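Long-range contact in Cap5O (Staphylococcus aureus, PDB 3OJO), which probably oxidises UDP-N-acetyl-mannosamine with NAD as the acceptor, a step in making the capsular polysaccharide of the bacterium: residues N43-I55 and Y66-T79. Residues are numbered along the deposited sequence; the frame is centred on the assembly and turned at random.
Sequences NQQTIDKLQNGQI and YEEVLSSGKLKVST
Leu50 O, in the last turn of helix 44-51, is gripped by two donors: the hydroxyl of Tyr66, with OH 2.6 Å from Leu50 O, and the amide of Gly53. They reach it from opposite faces of the carbonyl plane, the phenol standing 50° out of that plane. Tyr66 extends from helix 62-71 with CG anti to its backbone N (chi1 180°), which carries the hydroxyl across to the end of the other helix. Gly53 O lies at the ring edge, 3.3 Å from Tyr66 CE2. Leu50 CD2 packs 3.7 Å from Tyr66 CZ, the two side chains meeting nearly at a right angle. Ile55 CG2 rests against Tyr66 CB and CG. Gly53, with positive phi, is the C-prime residue of a Schellman motif closing helix 44-51, and Leu70 CD2 sits 3.5 Å from Gly53 CA.

Strand 75-78 lies against the same helix, roughly antiparallel to it; the axis of helix 44-51 passes 8.6 Å from that of the strand at closest approach. Val77 points at the helix and splits its methyls: CG1 faces Leu50 CD1, while Val77 CG2 touches Gln51 CG at 3.5 Å. About one turn nearer the N-terminus, Ile47 CD1 reaches the backbone at Ser78 O, and Ile47 CG1 meets Thr79 CG2. Leu50 also touches Leu24 and Tyr66 touches Ile28, so helix 23-32 adjoins this packing. Strand 75-78, hydrogen-bonded to strand 36-40, is the outermost strand on its side of the sheet, and Asn43, the N-cap of helix 44-51, touches NAD. This is the helical crossover from strand 36-40 to strand 75-78 in the NAD-binding Rossmann fold.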
loop_
_atom_site.group_PDB
_atom_site.type_symbol
_atom_site.label_atom_id
_atom_site.label_comp_id
_atom_site.label_asym_id
_atom_site.label_seq_id
_atom_site.Cartn_x
_atom_site.Cartn_y
_atom_site.Cartn_z
ATOM N N ASN B 43 -34.842 -2.856 -17.579
ATOM C CA ASN B 43 -34.734 -2.027 -18.781
ATOM C C ASN B 43 -35.416 -2.717 -19.977
ATOM O O ASN B 43 -34.930 -3.744 -20.458
ATOM C CB ASN B 43 -33.282 -1.660 -19.096
ATOM C CG ASN B 43 -33.118 -0.529 -20.098
ATOM O OD1 ASN B 43 -34.029 -0.168 -20.829
ATOM N ND2 ASN B 43 -31.950 0.074 -20.161
ATOM N N GLN B 44 -36.551 -2.153 -20.445
ATOM C CA GLN B 44 -37.327 -2.686 -21.558
ATOM C C GLN B 44 -36.524 -2.636 -22.862
ATOM O O GLN B 44 -36.631 -3.552 -23.673
ATOM C CB GLN B 44 -38.656 -1.932 -21.707
ATOM C CG GLN B 44 -39.710 -2.641 -22.581
ATOM C CD GLN B 44 -40.405 -3.762 -21.843
ATOM O OE1 GLN B 44 -40.266 -4.930 -22.202
ATOM N NE2 GLN B 44 -41.108 -3.453 -20.762
ATOM N N GLN B 45 -35.716 -1.585 -23.055
ATOM C CA GLN B 45 -34.849 -1.417 -24.223
ATOM C C GLN B 45 -33.904 -2.619 -24.344
ATOM O O GLN B 45 -33.769 -3.174 -25.431
ATOM C CB GLN B 45 -34.074 -0.094 -24.121
ATOM C CG GLN B 45 -33.039 0.180 -25.228
ATOM C CD GLN B 45 -32.660 1.647 -25.288
ATOM O OE1 GLN B 45 -32.750 2.301 -26.340
ATOM N NE2 GLN B 45 -32.283 2.226 -24.151
ATOM N N THR B 46 -33.318 -3.047 -23.211
ATOM C CA THR B 46 -32.439 -4.209 -23.065
ATOM C C THR B 46 -33.199 -5.493 -23.445
ATOM O O THR B 46 -32.694 -6.274 -24.256
ATOM C CB THR B 46 -31.828 -4.224 -21.627
ATOM O OG1 THR B 46 -30.875 -3.170 -21.538
ATOM C CG2 THR B 46 -31.160 -5.557 -21.256
ATOM N N ILE B 47 -34.402 -5.694 -22.854
ATOM C CA ILE B 47 -35.288 -6.840 -23.082
ATOM C C ILE B 47 -35.742 -6.933 -24.562
ATOM O O ILE B 47 -35.728 -8.027 -25.137
ATOM C CB ILE B 47 -36.468 -6.843 -22.077
ATOM C CG1 ILE B 47 -35.986 -6.944 -20.599
ATOM C CG2 ILE B 47 -37.544 -7.913 -22.426
ATOM C CD1 ILE B 47 -35.242 -8.308 -20.150
ATOM N N ASP B 48 -36.092 -5.785 -25.175
ATOM C CA ASP B 48 -36.502 -5.714 -26.582
ATOM C C ASP B 48 -35.368 -6.137 -27.496
ATOM O O ASP B 48 -35.587 -6.941 -28.396
ATOM C CB ASP B 48 -37.012 -4.301 -26.949
ATOM C CG ASP B 48 -38.334 -3.887 -26.312
ATOM O OD1 ASP B 48 -38.999 -4.758 -25.677
ATOM O OD2 ASP B 48 -38.687 -2.694 -26.414
ATOM N N LYS B 49 -34.152 -5.636 -27.230
ATOM C CA LYS B 49 -32.923 -5.980 -27.951
ATOM C C LYS B 49 -32.696 -7.498 -27.864
ATOM O O LYS B 49 -32.537 -8.159 -28.896
ATOM C CB LYS B 49 -31.733 -5.197 -27.360
ATOM C CG LYS B 49 -30.481 -5.185 -28.249
ATOM C CD LYS B 49 -29.907 -3.780 -28.408
ATOM C CE LYS B 49 -28.461 -3.773 -28.882
ATOM N NZ LYS B 49 -28.305 -4.186 -30.304
ATOM N N LEU B 50 -32.769 -8.048 -26.638
ATOM C CA LEU B 50 -32.585 -9.467 -26.359
ATOM C C LEU B 50 -33.644 -10.344 -27.019
ATOM O O LEU B 50 -33.289 -11.291 -27.721
ATOM C CB LEU B 50 -32.444 -9.733 -24.848
ATOM C CG LEU B 50 -31.127 -9.269 -24.220
ATOM C CD1 LEU B 50 -31.220 -9.241 -22.731
ATOM C CD2 LEU B 50 -29.965 -10.113 -24.675
ATOM N N GLN B 51 -34.931 -9.987 -26.862
ATOM C CA GLN B 51 -36.056 -10.686 -27.483
ATOM C C GLN B 51 -36.011 -10.649 -29.019
ATOM O O GLN B 51 -36.495 -11.580 -29.653
ATOM C CB GLN B 51 -37.393 -10.188 -26.929
ATOM C CG GLN B 51 -37.803 -10.959 -25.685
ATOM C CD GLN B 51 -38.938 -10.363 -24.886
ATOM O OE1 GLN B 51 -39.414 -10.972 -23.914
ATOM N NE2 GLN B 51 -39.399 -9.161 -25.255
ATOM N N ASN B 52 -35.350 -9.629 -29.594
ATOM C CA ASN B 52 -35.135 -9.469 -31.033
ATOM C C ASN B 52 -33.822 -10.155 -31.507
ATOM O O ASN B 52 -33.350 -9.931 -32.630
ATOM C CB ASN B 52 -35.174 -7.979 -31.409
ATOM C CG ASN B 52 -35.366 -7.684 -32.875
ATOM O OD1 ASN B 52 -34.563 -6.966 -33.486
ATOM N ND2 ASN B 52 -36.426 -8.237 -33.474
ATOM N N GLY B 53 -33.263 -10.996 -30.634
ATOM C CA GLY B 53 -32.093 -11.813 -30.920
ATOM C C GLY B 53 -30.728 -11.177 -30.810
ATOM O O GLY B 53 -29.727 -11.855 -31.037
ATOM N N GLN B 54 -30.661 -9.897 -30.452
ATOM C CA GLN B 54 -29.384 -9.191 -30.316
ATOM C C GLN B 54 -28.947 -9.032 -28.857
ATOM O O GLN B 54 -29.779 -8.743 -27.992
ATOM C CB GLN B 54 -29.453 -7.813 -30.982
ATOM C CG GLN B 54 -29.593 -7.839 -32.508
ATOM C CD GLN B 54 -29.325 -6.476 -33.107
ATOM O OE1 GLN B 54 -29.893 -5.450 -32.696
ATOM N NE2 GLN B 54 -28.446 -6.438 -34.097
ATOM N N ILE B 55 -27.634 -9.200 -28.584
ATOM C CA ILE B 55 -27.089 -8.982 -27.242
ATOM C C ILE B 55 -27.137 -7.484 -26.927
ATOM O O ILE B 55 -26.977 -6.657 -27.825
ATOM C CB ILE B 55 -25.678 -9.588 -26.987
ATOM C CG1 ILE B 55 -24.628 -9.155 -28.032
ATOM C CG2 ILE B 55 -25.744 -11.088 -26.798
ATOM C CD1 ILE B 55 -23.161 -9.469 -27.661
ATOM N N TYR B 66 -24.923 -16.395 -27.877
ATOM C CA TYR B 66 -26.295 -15.999 -27.562
ATOM C C TYR B 66 -27.290 -16.566 -28.582
ATOM O O TYR B 66 -28.360 -17.022 -28.185
ATOM C CB TYR B 66 -26.416 -14.467 -27.512
ATOM C CG TYR B 66 -27.819 -13.988 -27.196
ATOM C CD1 TYR B 66 -28.446 -14.345 -26.005
ATOM C CD2 TYR B 66 -28.539 -13.232 -28.110
ATOM C CE1 TYR B 66 -29.744 -13.944 -25.726
ATOM C CE2 TYR B 66 -29.845 -12.825 -27.840
ATOM C CZ TYR B 66 -30.441 -13.183 -26.646
ATOM O OH TYR B 66 -31.710 -12.768 -26.353
ATOM N N GLU B 67 -26.938 -16.530 -29.885
ATOM C CA GLU B 67 -27.755 -17.064 -30.982
ATOM C C GLU B 67 -28.019 -18.560 -30.822
ATOM O O GLU B 67 -29.156 -18.977 -31.018
ATOM C CB GLU B 67 -27.127 -16.765 -32.346
ATOM C CG GLU B 67 -27.421 -15.362 -32.856
ATOM C CD GLU B 67 -26.610 -14.862 -34.035
ATOM O OE1 GLU B 67 -25.712 -15.591 -34.515
ATOM O OE2 GLU B 67 -26.882 -13.726 -34.481
ATOM N N GLU B 68 -27.002 -19.349 -30.411
ATOM C CA GLU B 68 -27.128 -20.796 -30.163
ATOM C C GLU B 68 -28.079 -21.083 -28.998
ATOM O O GLU B 68 -28.975 -21.915 -29.106
ATOM C CB GLU B 68 -25.757 -21.425 -29.826
ATOM C CG GLU B 68 -24.707 -21.351 -30.923
ATOM C CD GLU B 68 -23.446 -22.132 -30.597
ATOM O OE1 GLU B 68 -22.616 -21.631 -29.803
ATOM O OE2 GLU B 68 -23.297 -23.258 -31.129
ATOM N N VAL B 69 -27.852 -20.397 -27.886
ATOM C CA VAL B 69 -28.559 -20.508 -26.611
ATOM C C VAL B 69 -30.021 -20.023 -26.678
ATOM O O VAL B 69 -30.894 -20.606 -26.027
ATOM C CB VAL B 69 -27.675 -19.820 -25.525
ATOM C CG1 VAL B 69 -28.477 -19.108 -24.457
ATOM C CG2 VAL B 69 -26.710 -20.819 -24.907
ATOM N N LEU B 70 -30.283 -18.968 -27.467
ATOM C CA LEU B 70 -31.635 -18.419 -27.634
ATOM C C LEU B 70 -32.480 -19.412 -28.453
ATOM O O LEU B 70 -33.614 -19.713 -28.064
ATOM C CB LEU B 70 -31.535 -17.034 -28.301
ATOM C CG LEU B 70 -32.785 -16.244 -28.707
ATOM C CD1 LEU B 70 -33.632 -15.801 -27.511
ATOM C CD2 LEU B 70 -32.370 -15.010 -29.414
ATOM N N SER B 71 -31.882 -19.985 -29.524
ATOM C CA SER B 71 -32.510 -20.973 -30.411
ATOM C C SER B 71 -32.800 -22.317 -29.722
ATOM O O SER B 71 -33.790 -22.978 -30.070
ATOM C CB SER B 71 -31.696 -21.170 -31.688
ATOM O OG SER B 71 -30.299 -21.308 -31.484
ATOM N N SER B 72 -31.958 -22.710 -28.742
ATOM C CA SER B 72 -32.137 -23.961 -27.995
ATOM C C SER B 72 -33.299 -23.883 -26.981
ATOM O O SER B 72 -33.716 -24.909 -26.442
ATOM C CB SER B 72 -30.832 -24.391 -27.320
ATOM O OG SER B 72 -30.470 -23.578 -26.215
ATOM N N GLY B 73 -33.809 -22.673 -26.741
ATOM C CA GLY B 73 -34.890 -22.422 -25.793
ATOM C C GLY B 73 -34.452 -22.463 -24.341
ATOM O O GLY B 73 -35.302 -22.449 -23.444
ATOM N N LYS B 74 -33.121 -22.514 -24.098
ATOM C CA LYS B 74 -32.543 -22.547 -22.749
ATOM C C LYS B 74 -32.535 -21.167 -22.073
ATOM O O LYS B 74 -32.698 -21.080 -20.848
ATOM C CB LYS B 74 -31.141 -23.188 -22.739
ATOM C CG LYS B 74 -31.146 -24.708 -22.946
ATOM C CD LYS B 74 -31.950 -25.490 -21.899
ATOM C CE LYS B 74 -32.041 -26.969 -22.224
ATOM N NZ LYS B 74 -32.886 -27.258 -23.427
ATOM N N LEU B 75 -32.395 -20.094 -22.876
ATOM C CA LEU B 75 -32.404 -18.737 -22.340
ATOM C C LEU B 75 -33.605 -17.921 -22.799
ATOM O O LEU B 75 -33.721 -17.555 -23.974
ATOM C CB LEU B 75 -31.064 -17.992 -22.597
ATOM C CG LEU B 75 -30.913 -16.539 -22.090
ATOM C CD1 LEU B 75 -31.024 -16.440 -20.592
ATOM C CD2 LEU B 75 -29.610 -15.951 -22.526
ATOM N N LYS B 76 -34.485 -17.625 -21.846
ATOM C CA LYS B 76 -35.655 -16.786 -22.035
ATOM C C LYS B 76 -35.406 -15.555 -21.185
ATOM O O LYS B 76 -34.726 -15.640 -20.170
ATOM C CB LYS B 76 -36.958 -17.492 -21.600
ATOM C CG LYS B 76 -37.161 -18.893 -22.184
ATOM C CD LYS B 76 -37.745 -18.899 -23.603
ATOM C CE LYS B 76 -37.860 -20.294 -24.177
ATOM N NZ LYS B 76 -38.686 -21.196 -23.319
ATOM N N VAL B 77 -35.954 -14.427 -21.595
ATOM C CA VAL B 77 -35.783 -13.151 -20.913
ATOM C C VAL B 77 -37.140 -12.605 -20.474
ATOM O O VAL B 77 -38.162 -13.007 -21.035
ATOM C CB VAL B 77 -34.934 -12.120 -21.734
ATOM C CG1 VAL B 77 -33.497 -12.591 -21.977
ATOM C CG2 VAL B 77 -35.611 -11.669 -23.018
ATOM N N SER B 78 -37.152 -11.703 -19.470
ATOM C CA SER B 78 -38.357 -11.082 -18.884
ATOM C C SER B 78 -37.968 -9.859 -18.002
ATOM O O SER B 78 -36.801 -9.704 -17.630
ATOM C CB SER B 78 -39.122 -12.110 -18.045
ATOM O OG SER B 78 -40.383 -11.632 -17.610
ATOM N N THR B 79 -38.959 -9.006 -17.672
ATOM C CA THR B 79 -38.809 -7.855 -16.772
ATOM C C THR B 79 -39.233 -8.278 -15.355
ATOM O O THR B 79 -39.073 -7.520 -14.393
ATOM C CB THR B 79 -39.684 -6.681 -17.236
ATOM O OG1 THR B 79 -41.046 -7.111 -17.334
ATOM C CG2 THR B 79 -39.190 -6.045 -18.541
#